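Long-range contacts in beta-lactamase (Nostoc sp., PDB 6NHS), which probably hydrolyses the beta-lactam ring of penicillin-type antibiotics, as class D serine beta-lactamases do: residues R54-F59 with T160-I165; S63-F68 with V135-L140. All coordinates share one frame; numbering follows the deposited sequence.

Contact 1 of 2, residues R54-F59 with T160-I165. With FMT (formic acid), chain G.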
ATOM      1  N   ARG A  54      -0.417   9.264 -15.652  1.00 31.93           N
ATOM      2  CA  ARG A  54       0.399   8.440 -14.771  1.00 30.76           C
ATOM      3  C   ARG A  54      -0.467   7.554 -13.880  1.00 32.15           C
ATOM      4  O   ARG A  54      -0.031   6.470 -13.474  1.00 32.09           O
ATOM      5  CB  ARG A  54       1.321   9.335 -13.939  1.00 31.22           C
ATOM      6  CG  ARG A  54       2.389   8.590 -13.148  1.00 32.69           C
ATOM      7  CD  ARG A  54       3.227   9.549 -12.307  1.00 31.70           C
ATOM      8  NE  ARG A  54       4.196   8.842 -11.470  1.00 31.73           N
ATOM      9  CZ  ARG A  54       5.514   9.004 -11.542  1.00 34.21           C
ATOM     10  NH1 ARG A  54       6.033   9.868 -12.405  1.00 35.38           N
ATOM     11  NH2 ARG A  54       6.317   8.317 -10.738  1.00 31.25           N
ATOM     12  N   ASN A  55      -1.693   7.987 -13.573  1.00 34.09           N
ATOM     13  CA  ASN A  55      -2.600   7.175 -12.766  1.00 32.28           C
ATOM     14  C   ASN A  55      -3.020   5.888 -13.465  1.00 31.70           C
ATOM     15  O   ASN A  55      -3.573   5.002 -12.808  1.00 29.80           O
ATOM     16  CB  ASN A  55      -3.844   7.985 -12.380  1.00 33.49           C
ATOM     17  CG  ASN A  55      -3.566   9.000 -11.275  1.00 30.35           C
ATOM     18  OD1 ASN A  55      -2.677   8.808 -10.454  1.00 31.42           O
ATOM     19  ND2 ASN A  55      -4.328  10.083 -11.259  1.00 30.87           N
ATOM     20  N   SER A  56      -2.778   5.765 -14.771  1.00 31.29           N
ATOM     21  CA  SER A  56      -3.026   4.528 -15.503  1.00 35.70           C
ATOM     22  C   SER A  56      -1.742   3.789 -15.855  1.00 34.91           C
ATOM     23  O   SER A  56      -1.791   2.810 -16.606  1.00 36.19           O
ATOM     24  CB  SER A  56      -3.819   4.813 -16.782  1.00 38.06           C
ATOM     25  OG  SER A  56      -5.147   5.204 -16.488  1.00 40.91           O
ATOM     26  N   GLN A  57      -0.597   4.240 -15.351  1.00 35.59           N
ATOM     27  CA  GLN A  57       0.672   3.574 -15.606  1.00 36.94           C
ATOM     28  C   GLN A  57       0.983   2.604 -14.478  1.00 33.68           C
ATOM     29  O   GLN A  57       0.638   2.847 -13.320  1.00 28.64           O
ATOM     30  CB  GLN A  57       1.802   4.595 -15.752  1.00 38.56           C
ATOM     31  CG  GLN A  57       1.684   5.452 -17.004  1.00 46.84           C
ATOM     32  CD  GLN A  57       2.703   6.576 -17.044  1.00 54.49           C
ATOM     33  OE1 GLN A  57       3.569   6.683 -16.171  1.00 54.62           O
ATOM     34  NE2 GLN A  57       2.599   7.427 -18.059  1.00 59.00           N
ATOM     35  N   SER A  58       1.640   1.496 -14.828  1.00 33.94           N
ATOM     36  CA  SER A  58       1.935   0.430 -13.875  1.00 33.21           C
ATOM     37  C   SER A  58       3.307   0.629 -13.245  1.00 31.58           C
ATOM     38  O   SER A  58       4.258   1.033 -13.921  1.00 32.10           O
ATOM     39  CB  SER A  58       1.891  -0.939 -14.561  1.00 35.28           C
ATOM     40  OG  SER A  58       0.605  -1.201 -15.078  1.00 41.98           O
ATOM     41  N   PHE A  59       3.404   0.315 -11.951  1.00 28.21           N
ATOM     42  CA  PHE A  59       4.651   0.397 -11.203  1.00 29.46           C
ATOM     43  C   PHE A  59       4.746  -0.789 -10.253  1.00 28.05           C
ATOM     44  O   PHE A  59       3.729  -1.352  -9.843  1.00 30.59           O
ATOM     45  CB  PHE A  59       4.752   1.703 -10.400  1.00 26.64           C
ATOM     46  CG  PHE A  59       4.556   2.943 -11.228  1.00 29.70           C
ATOM     47  CD1 PHE A  59       5.637   3.576 -11.815  1.00 29.67           C
ATOM     48  CD2 PHE A  59       3.288   3.475 -11.418  1.00 29.30           C
ATOM     49  CE1 PHE A  59       5.458   4.726 -12.578  1.00 30.85           C
ATOM     50  CE2 PHE A  59       3.104   4.613 -12.184  1.00 29.34           C
ATOM     51  CZ  PHE A  59       4.191   5.240 -12.764  1.00 29.88           C
ATOM     52  N   THR A 160      -1.203  -0.104 -11.176  1.00 28.64           N
ATOM     53  CA  THR A 160      -1.414   1.314 -11.430  1.00 26.24           C
ATOM     54  C   THR A 160      -2.039   1.980 -10.210  1.00 26.16           C
ATOM     55  O   THR A 160      -2.634   1.314  -9.362  1.00 28.33           O
ATOM     56  CB  THR A 160      -2.331   1.512 -12.641  1.00 27.79           C
ATOM     57  OG1 THR A 160      -3.683   1.245 -12.253  1.00 27.65           O
ATOM     58  CG2 THR A 160      -1.933   0.581 -13.804  1.00 27.52           C
ATOM     59  N   PRO A 161      -1.925   3.302 -10.088  1.00 28.74           N
ATOM     60  CA  PRO A 161      -2.637   3.980  -8.986  1.00 27.55           C
ATOM     61  C   PRO A 161      -4.142   3.754  -9.023  1.00 27.53           C
ATOM     62  O   PRO A 161      -4.756   3.554  -7.968  1.00 27.37           O
ATOM     63  CB  PRO A 161      -2.266   5.457  -9.187  1.00 28.17           C
ATOM     64  CG  PRO A 161      -0.952   5.421  -9.906  1.00 27.68           C
ATOM     65  CD  PRO A 161      -1.023   4.212 -10.815  1.00 28.55           C
ATOM     66  N   LYS A 162      -4.750   3.767 -10.218  1.00 28.46           N
ATOM     67  CA  LYS A 162      -6.169   3.433 -10.346  1.00 29.12           C
ATOM     68  C   LYS A 162      -6.482   2.057  -9.766  1.00 28.20           C
ATOM     69  O   LYS A 162      -7.506   1.878  -9.098  1.00 31.37           O
ATOM     70  CB  LYS A 162      -6.600   3.487 -11.817  1.00 30.78           C
ATOM     71  CG  LYS A 162      -6.979   4.863 -12.312  1.00 40.88           C
ATOM     72  CD  LYS A 162      -7.429   4.814 -13.763  1.00 44.29           C
ATOM     73  CE  LYS A 162      -8.090   6.107 -14.171  1.00 51.62           C
ATOM     74  NZ  LYS A 162      -8.450   6.090 -15.608  1.00 54.68           N
ATOM     75  N   GLN A 163      -5.618   1.070 -10.026  1.00 28.63           N
ATOM     76  CA  GLN A 163      -5.853  -0.281  -9.516  1.00 28.10           C
ATOM     77  C   GLN A 163      -5.634  -0.367  -8.008  1.00 29.92           C
ATOM     78  O   GLN A 163      -6.267  -1.195  -7.338  1.00 26.45           O
ATOM     79  CB  GLN A 163      -4.964  -1.281 -10.262  1.00 26.00           C
ATOM     80  CG  GLN A 163      -5.376  -1.484 -11.741  1.00 27.01           C
ATOM     81  CD  GLN A 163      -4.297  -2.162 -12.563  1.00 33.95           C
ATOM     82  OE1 GLN A 163      -3.159  -2.318 -12.111  1.00 28.97           O
ATOM     83  NE2 GLN A 163      -4.647  -2.572 -13.780  1.00 32.27           N
ATOM     84  N   GLN A 164      -4.751   0.466  -7.450  1.00 27.25           N
ATOM     85  CA  GLN A 164      -4.674   0.561  -5.993  1.00 26.83           C
ATOM     86  C   GLN A 164      -6.010   1.015  -5.420  1.00 27.75           C
ATOM     87  O   GLN A 164      -6.517   0.429  -4.456  1.00 27.09           O
ATOM     88  CB  GLN A 164      -3.549   1.513  -5.580  1.00 26.95           C
ATOM     89  CG  GLN A 164      -2.147   1.050  -5.995  1.00 25.10           C
ATOM     90  CD  GLN A 164      -1.432   0.283  -4.901  1.00 28.05           C
ATOM     91  OE1 GLN A 164      -2.063  -0.328  -4.037  1.00 26.29           O
ATOM     92  NE2 GLN A 164      -0.098   0.310  -4.933  1.00 25.70           N
ATOM     93  N   ILE A 165      -6.599   2.054  -6.022  1.00 26.47           N
ATOM     94  CA  ILE A 165      -7.903   2.555  -5.589  1.00 32.79           C
ATOM     95  C   ILE A 165      -8.955   1.455  -5.683  1.00 31.06           C
ATOM     96  O   ILE A 165      -9.703   1.202  -4.731  1.00 28.87           O
ATOM     97  CB  ILE A 165      -8.308   3.781  -6.428  1.00 36.94           C
ATOM     98  CG1 ILE A 165      -7.302   4.920  -6.253  1.00 40.62           C
ATOM     99  CG2 ILE A 165      -9.711   4.243  -6.060  1.00 35.77           C
ATOM    100  CD1 ILE A 165      -7.377   5.575  -4.917  1.00 37.63           C
TER
HETATM  101  C   FMT G 306      -0.637  -0.094 -18.409  1.00 71.09           C
HETATM  102  O1  FMT G 306       0.326  -0.844 -18.551  1.00 70.68           O
HETATM  103  O2  FMT G 306      -1.288  -0.010 -17.369  1.00 70.34           O
HETATM  104  O   HOH W   1      -1.012  -3.098 -13.744  1.00 31.77           O
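The Phe59 ring meets Pro161 at its edge, near the ring plane, with Phe59 CE2 4.4 Å from Pro161 CD. The carbonyl oxygen Arg54 O also lies at the ring edge, in plane. The side chains of Asn55 and Pro161 cross at about a right angle, and Asn55 OD1 comes within 3.6 Å of Pro161 CB. Asn55 ND2 donates to Glu49 and to the carbonyl oxygen of Ile37, and Asn55 OD1 is hydrogen-bonded to Ser36. The direct hydrogen bond across the contact is Lys162 N to Asn55 O, 3.1 Å, nearly straight at 162° and in the carbonyl plane. Lys162 lies in the first turn of helix 161-172, where backbone amides lack the carbonyl four residues back that serves later turns; here the loop carbonyl takes its place. Thr160 is the N-cap of this helix and forms a capping box with Gln163. Gln163 N donates to Thr160 OG1 at 3.0 Å, and Thr160 N donates to Gln163 OE1 from above the amide plane. The Thr160 chi1 of 76° that directs OG1 to the cap puts CG2 against the loop, 3.4 Å from Ser58 OG. A water bridges Ser58 OG and Gln163 OE1. Gln57 O is buried without a conventional hydrogen-bond partner. It receives a CA-H...O contact from Thr160 CA, 3.2 Å away. On the exposed side the extended Lys162 chain runs past Ser56, with Lys162 CD 3.6 Å from Ser56 OG.

Contact 2 of 2, residues S63-F68 with V135-L140. With FMT (formic acid), chain K; EDO (1,2-ethanediol), chain F.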
ATOM      1  N   SER A  63       6.345  -1.927  -0.948  1.00 26.69           N
ATOM      2  CA  SER A  63       5.714  -2.190   0.340  1.00 27.15           C
ATOM      3  C   SER A  63       4.206  -1.977   0.343  1.00 24.54           C
ATOM      4  O   SER A  63       3.558  -2.418   1.297  1.00 23.68           O
ATOM      5  CB  SER A  63       6.341  -1.323   1.438  1.00 31.76           C
ATOM      6  OG  SER A  63       7.579  -1.874   1.856  1.00 40.06           O
ATOM      7  N   THR A  64       3.622  -1.300  -0.659  1.00 24.35           N
ATOM      8  CA  THR A  64       2.162  -1.214  -0.681  1.00 25.26           C
ATOM      9  C   THR A  64       1.527  -2.588  -0.819  1.00 26.16           C
ATOM     10  O   THR A  64       0.359  -2.767  -0.454  1.00 26.60           O
ATOM     11  CB  THR A  64       1.653  -0.305  -1.812  1.00 25.40           C
ATOM     12  OG1 THR A  64       1.936  -0.884  -3.096  1.00 23.58           O
ATOM     13  CG2 THR A  64       2.277   1.064  -1.711  1.00 25.62           C
ATOM     14  N   PHE A  65       2.277  -3.560  -1.335  1.00 25.08           N
ATOM     15  CA  PHE A  65       1.772  -4.921  -1.442  1.00 23.33           C
ATOM     16  C   PHE A  65       1.521  -5.546  -0.079  1.00 24.54           C
ATOM     17  O   PHE A  65       0.793  -6.539   0.007  1.00 25.47           O
ATOM     18  CB  PHE A  65       2.757  -5.775  -2.248  1.00 23.75           C
ATOM     19  CG  PHE A  65       2.252  -7.155  -2.555  1.00 25.42           C
ATOM     20  CD1 PHE A  65       1.203  -7.339  -3.440  1.00 25.44           C
ATOM     21  CD2 PHE A  65       2.827  -8.267  -1.957  1.00 23.95           C
ATOM     22  CE1 PHE A  65       0.727  -8.608  -3.727  1.00 25.52           C
ATOM     23  CE2 PHE A  65       2.360  -9.543  -2.234  1.00 24.86           C
ATOM     24  CZ  PHE A  65       1.306  -9.714  -3.125  1.00 24.51           C
ATOM     25  N   LYS A  66       2.096  -4.980   0.991  1.00 23.66           N
ATOM     26  CA  LYS A  66       1.863  -5.519   2.329  1.00 25.57           C
ATOM     27  C   LYS A  66       0.383  -5.519   2.690  1.00 22.61           C
ATOM     28  O   LYS A  66      -0.053  -6.347   3.499  1.00 22.37           O
ATOM     29  CB  LYS A  66       2.656  -4.724   3.374  1.00 24.19           C
ATOM     30  CG  LYS A  66       4.164  -4.940   3.331  1.00 25.42           C
ATOM     31  CD  LYS A  66       4.843  -4.242   4.517  1.00 30.40           C
ATOM     32  CE  LYS A  66       6.313  -4.634   4.639  1.00 33.54           C
ATOM     33  NZ  LYS A  66       7.177  -4.022   3.596  1.00 33.43           N
ATOM     34  N   ILE A  67      -0.403  -4.606   2.111  1.00 21.37           N
ATOM     35  CA  ILE A  67      -1.843  -4.603   2.370  1.00 23.54           C
ATOM     36  C   ILE A  67      -2.473  -5.891   1.854  1.00 24.37           C
ATOM     37  O   ILE A  67      -3.184  -6.593   2.583  1.00 24.91           O
ATOM     38  CB  ILE A  67      -2.507  -3.364   1.744  1.00 25.45           C
ATOM     39  CG1 ILE A  67      -1.945  -2.073   2.354  1.00 27.76           C
ATOM     40  CG2 ILE A  67      -4.025  -3.437   1.913  1.00 24.26           C
ATOM     41  CD1 ILE A  67      -2.367  -0.806   1.585  1.00 28.17           C
ATOM     42  N   PHE A  68      -2.207  -6.223   0.588  1.00 24.25           N
ATOM     43  CA  PHE A  68      -2.710  -7.466   0.007  1.00 23.20           C
ATOM     44  C   PHE A  68      -2.125  -8.683   0.716  1.00 26.77           C
ATOM     45  O   PHE A  68      -2.848  -9.625   1.061  1.00 25.94           O
ATOM     46  CB  PHE A  68      -2.382  -7.499  -1.485  1.00 24.75           C
ATOM     47  CG  PHE A  68      -2.838  -8.748  -2.184  1.00 25.70           C
ATOM     48  CD1 PHE A  68      -2.031  -9.872  -2.225  1.00 24.28           C
ATOM     49  CD2 PHE A  68      -4.074  -8.792  -2.810  1.00 24.62           C
ATOM     50  CE1 PHE A  68      -2.451 -11.027  -2.871  1.00 25.23           C
ATOM     51  CE2 PHE A  68      -4.497  -9.941  -3.463  1.00 24.85           C
ATOM     52  CZ  PHE A  68      -3.686 -11.058  -3.485  1.00 23.26           C
ATOM     53  N   VAL A 135      -8.883 -11.625  -6.533  1.00 30.43           N
ATOM     54  CA  VAL A 135      -8.999 -10.213  -6.176  1.00 30.75           C
ATOM     55  C   VAL A 135      -8.849  -9.322  -7.405  1.00 32.81           C
ATOM     56  O   VAL A 135      -9.405  -8.215  -7.453  1.00 35.63           O
ATOM     57  CB  VAL A 135      -7.955  -9.872  -5.091  1.00 28.84           C
ATOM     58  CG1 VAL A 135      -7.856  -8.367  -4.858  1.00 30.23           C
ATOM     59  CG2 VAL A 135      -8.297 -10.587  -3.788  1.00 28.44           C
ATOM     60  N   GLY A 136      -8.116  -9.780  -8.413  1.00 31.86           N
ATOM     61  CA  GLY A 136      -7.816  -8.933  -9.551  1.00 31.56           C
ATOM     62  C   GLY A 136      -6.752  -7.899  -9.259  1.00 30.34           C
ATOM     63  O   GLY A 136      -6.875  -6.751  -9.698  1.00 30.73           O
ATOM     64  N   TYR A 137      -5.691  -8.280  -8.540  1.00 26.60           N
ATOM     65  CA  TYR A 137      -4.725  -7.313  -8.024  1.00 25.59           C
ATOM     66  C   TYR A 137      -3.700  -6.952  -9.097  1.00 27.51           C
ATOM     67  O   TYR A 137      -2.940  -7.817  -9.545  1.00 28.06           O
ATOM     68  CB  TYR A 137      -4.020  -7.877  -6.790  1.00 25.85           C
ATOM     69  CG  TYR A 137      -3.087  -6.883  -6.129  1.00 25.25           C
ATOM     70  CD1 TYR A 137      -1.757  -6.783  -6.522  1.00 24.53           C
ATOM     71  CD2 TYR A 137      -3.541  -6.033  -5.131  1.00 23.34           C
ATOM     72  CE1 TYR A 137      -0.898  -5.870  -5.934  1.00 23.10           C
ATOM     73  CE2 TYR A 137      -2.685  -5.111  -4.528  1.00 25.59           C
ATOM     74  CZ  TYR A 137      -1.359  -5.047  -4.934  1.00 23.14           C
ATOM     75  OH  TYR A 137      -0.494  -4.138  -4.360  1.00 22.80           O
ATOM     76  N   GLY A 138      -3.658  -5.676  -9.485  1.00 28.87           N
ATOM     77  CA  GLY A 138      -2.609  -5.201 -10.383  1.00 27.05           C
ATOM     78  C   GLY A 138      -2.605  -5.924 -11.719  1.00 28.04           C
ATOM     79  O   GLY A 138      -3.658  -6.228 -12.291  1.00 27.50           O
ATOM     80  N   ASN A 139      -1.400  -6.209 -12.230  1.00 27.70           N
ATOM     81  CA  ASN A 139      -1.244  -6.915 -13.500  1.00 27.28           C
ATOM     82  C   ASN A 139      -1.279  -8.433 -13.345  1.00 27.76           C
ATOM     83  O   ASN A 139      -0.980  -9.146 -14.309  1.00 28.04           O
ATOM     84  CB  ASN A 139       0.049  -6.481 -14.210  1.00 27.12           C
ATOM     85  CG  ASN A 139       1.321  -7.017 -13.539  1.00 30.21           C
ATOM     86  OD1 ASN A 139       1.277  -7.603 -12.466  1.00 30.67           O
ATOM     87  ND2 ASN A 139       2.465  -6.795 -14.179  1.00 27.91           N
ATOM     88  N   LEU A 140      -1.614  -8.937 -12.153  1.00 27.57           N
ATOM     89  CA  LEU A 140      -1.952 -10.340 -11.911  1.00 30.67           C
ATOM     90  C   LEU A 140      -0.781 -11.301 -12.091  1.00 33.85           C
ATOM     91  O   LEU A 140      -0.998 -12.510 -12.211  1.00 35.37           O
ATOM     92  CB  LEU A 140      -3.111 -10.799 -12.812  1.00 31.65           C
ATOM     93  CG  LEU A 140      -4.340  -9.897 -12.926  1.00 33.22           C
ATOM     94  CD1 LEU A 140      -5.331 -10.505 -13.915  1.00 34.05           C
ATOM     95  CD2 LEU A 140      -4.982  -9.705 -11.576  1.00 29.72           C
TER
HETATM   96  C   FMT K 310       7.847  -6.072   1.497  1.00 31.14           C
HETATM   97  O1  FMT K 310       6.874  -6.620   1.954  1.00 28.52           O
HETATM   98  O2  FMT K 310       7.854  -4.861   1.273  1.00 41.27           O
HETATM   99  C1  EDO F 305       2.400 -14.908 -13.837  1.00 54.18           C
HETATM  100  O1  EDO F 305       3.656 -14.215 -13.794  1.00 51.44           O
HETATM  101  C2  EDO F 305       2.185 -15.689 -12.545  1.00 54.07           C
HETATM  102  O2  EDO F 305       0.989 -15.231 -11.898  1.00 52.16           O
HETATM  103  O   HOH W   2      -1.500  -2.569  -2.552  1.00 24.76           O
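The helix start that carries a probable active-site SxxK motif, Ser63 to Lys66, packs here through Phe65 and Phe68 on Tyr137, and through Phe68 on Val135. Val135 and Tyr137 stand before and after Gly136, the C-prime residue of the Schellman motif that ends helix 125-135. Phe65, Phe68 and Tyr137 form an aromatic cluster. Phe65 points its edge at the Tyr137 face in an offset edge-to-face pair, with centroids 5.4 Å apart and planes at 72°. The closest atoms of this pair are Phe65 CD1 and Tyr137 CE1, at 3.6 Å. Phe68 CG lies over one Tyr137 face, displaced toward the rim. The Phe68 and Tyr137 planes are inclined at 46°, and Phe68 CD2 approaches Tyr137 CD2 to 3.6 Å. Val135 meets the edge of the Phe68 ring, with Val135 CB 3.8 Å from Phe68 CE2. Tyr137 CG is anti to the backbone N (chi1 -175°), which sends the ring from the loop toward helix 65-76, against Phe65 and Phe68. Phe151 and Trp152 also meet Phe65, and Phe167 meets Tyr137 edge-to-face. A water in the plane of the Tyr137 ring accepts from Tyr137 OH at 2.6 Å and donates to Thr64 O at 2.8 Å. The two segments share no direct hydrogen bond. Their contact is therefore chiefly apolar, and the buried phenol hydroxyl is satisfied through water, which also links it to the backbone of Thr64, inside the probable SxxK motif.

In the fold
From the N terminus, the chain leaves strand 46-50 and runs through 54-59, then enters 63-68 at the start of helix 65-76. After several further helices it reaches 135-140, where contact 2 closes a loop of 66 residues. At 160-165 contact 1 closes a longer loop of 100 residues, and the loop of contact 2 lies wholly within it. Contact 1 ties the loop after strand 46-50 to helix 161-172, beside the six-stranded sheet. Contact 2 joins helix 65-76 to the end of helix 125-135 in the largely helical part. Their centres are about 11 Å apart. A probable hydrogen bond from Gln164 NE2 to Thr64 OG1, 3.0 Å, connects them directly.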